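Side-chain contact in hypothetical protein YCHN (Escherichia coli, PDB 1JX7), which is of unknown function but assembles as a homohexamer, a dimer of trimers, and belongs to the DsrE/DsrF-like family: residues L22-A25 with I26-E30. Sequence-based numbering, arbitrary orientation.
Sequences LRLA and IALRE
Leu22 to Ala25 and Ile26 to Glu30 form consecutive turns of helix 17-31, joined by i to i+4 backbone hydrogen bonds from Ile26, Ala27, Leu28 and Arg29 back to Leu22, Arg23, Leu24 and Ala25, running from 2.8 Å for Leu28 N to Leu24 O to 3.3 Å for Arg29 N to Ala25 O. The side-chain contact proper is between Leu24 and Leu28, one turn apart, whose side chains cross at a slant. With CG anti to the backbone N (chi1 -157°), Leu24 carries its CD2 methyl along the helix to the branch point of Leu28, 3.3 Å from CG, and on to the CD1 methyl. Leu28 has CG anti to its own carbonyl carbon (chi1 -69°), which turns the branch back over the preceding turn to meet that methyl. Leu28 also packs on Ile6 of strand 3-8 and on Ala105 of a second subunit. Shortening it to an alanine is likely to leave Leu24 CD2 without the branch it rests on and to open a gap against both. As Leu28 CG lies beside Leu24 O, so Ile26 CG1 lies 3.1 Å from Leu22 O. Leu22 and Ile26 face helix 61-70, while Ala25 packs on Ile6, Leu37 and Leu39 of the sheet. Arg29 NE is hydrogen-bonded to Leu35 O. One helical surface thus packs inside the chain as another meets a neighbouring subunit, in the crossover helix of a right-handed beta-alpha-beta unit between parallel strands 3-8 and 36-41.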
loop_
_atom_site.group_PDB
_atom_site.type_symbol
_atom_site.label_atom_id
_atom_site.label_comp_id
_atom_site.label_asym_id
_atom_site.label_seq_id
_atom_site.Cartn_x
_atom_site.Cartn_y
_atom_site.Cartn_z
ATOM N N LEU A 22 11.263 8.601 -10.969
ATOM C CA LEU A 22 11.933 8.772 -12.254
ATOM C C LEU A 22 11.604 10.110 -12.909
ATOM O O LEU A 22 12.459 10.742 -13.526
ATOM C CB LEU A 22 11.553 7.622 -13.187
ATOM C CG LEU A 22 12.015 6.266 -12.649
ATOM C CD1 LEU A 22 11.614 5.156 -13.604
ATOM C CD2 LEU A 22 13.527 6.298 -12.460
ATOM N N ARG A 23 10.356 10.543 -12.770
ATOM C CA ARG A 23 9.934 11.803 -13.350
ATOM C C ARG A 23 10.691 12.933 -12.659
ATOM O O ARG A 23 11.129 13.865 -13.305
ATOM C CB ARG A 23 8.419 11.973 -13.184
ATOM C CG ARG A 23 7.842 13.030 -14.087
ATOM C CD ARG A 23 6.326 13.031 -14.060
ATOM N NE ARG A 23 5.771 13.378 -12.750
ATOM C CZ ARG A 23 4.472 13.481 -12.502
ATOM N NH1 ARG A 23 3.597 13.268 -13.476
ATOM N NH2 ARG A 23 4.038 13.803 -11.290
ATOM N N LEU A 24 10.861 12.824 -11.340
ATOM C CA LEU A 24 11.567 13.833 -10.558
ATOM C C LEU A 24 13.057 13.771 -10.896
ATOM O O LEU A 24 13.732 14.801 -10.962
ATOM C CB LEU A 24 11.380 13.570 -9.063
ATOM C CG LEU A 24 11.570 14.749 -8.094
ATOM C CD1 LEU A 24 11.571 14.223 -6.672
ATOM C CD2 LEU A 24 12.859 15.462 -8.354
ATOM N N ALA A 25 13.555 12.563 -11.104
ATOM C CA ALA A 25 14.960 12.335 -11.433
ATOM C C ALA A 25 15.353 12.987 -12.762
ATOM O O ALA A 25 16.371 13.669 -12.857
ATOM C CB ALA A 25 15.254 10.839 -11.483
ATOM N N ILE A 26 14.543 12.767 -13.785
ATOM C CA ILE A 26 14.793 13.327 -15.103
ATOM C C ILE A 26 14.710 14.846 -14.984
ATOM O O ILE A 26 15.415 15.583 -15.683
ATOM C CB ILE A 26 13.745 12.818 -16.125
ATOM C CG1 ILE A 26 13.812 11.278 -16.230
ATOM C CG2 ILE A 26 13.984 13.466 -17.465
ATOM C CD1 ILE A 26 12.712 10.619 -17.100
ATOM N N ALA A 27 13.846 15.313 -14.079
ATOM C CA ALA A 27 13.641 16.735 -13.872
ATOM C C ALA A 27 14.825 17.378 -13.174
ATOM O O ALA A 27 15.211 18.504 -13.510
ATOM C CB ALA A 27 12.382 16.968 -13.062
ATOM N N LEU A 28 15.400 16.687 -12.197
ATOM C CA LEU A 28 16.535 17.236 -11.482
ATOM C C LEU A 28 17.689 17.466 -12.439
ATOM O O LEU A 28 18.363 18.496 -12.395
ATOM C CB LEU A 28 16.952 16.291 -10.357
ATOM C CG LEU A 28 15.904 16.246 -9.230
ATOM C CD1 LEU A 28 16.209 15.129 -8.257
ATOM C CD2 LEU A 28 15.860 17.601 -8.540
ATOM N N ARG A 29 17.899 16.500 -13.324
ATOM C CA ARG A 29 18.961 16.607 -14.306
ATOM C C ARG A 29 18.703 17.757 -15.275
ATOM O O ARG A 29 19.621 18.517 -15.582
ATOM C CB ARG A 29 19.110 15.300 -15.082
ATOM C CG ARG A 29 20.331 14.495 -14.685
ATOM C CD ARG A 29 21.558 15.393 -14.569
ATOM N NE ARG A 29 22.783 14.644 -14.292
ATOM C CZ ARG A 29 23.389 13.877 -15.184
ATOM N NH1 ARG A 29 22.894 13.754 -16.411
ATOM N NH2 ARG A 29 24.499 13.223 -14.856
ATOM N N GLU A 30 17.466 17.897 -15.754
ATOM C CA GLU A 30 17.152 18.978 -16.687
ATOM C C GLU A 30 17.413 20.349 -16.052
ATOM O O GLU A 30 17.616 21.331 -16.757
ATOM C CB GLU A 30 15.692 18.905 -17.148
ATOM C CG GLU A 30 15.324 17.617 -17.869
ATOM C CD GLU A 30 14.005 17.727 -18.623
ATOM O OE1 GLU A 30 13.045 18.305 -18.060
ATOM O OE2 GLU A 30 13.921 17.231 -19.768
#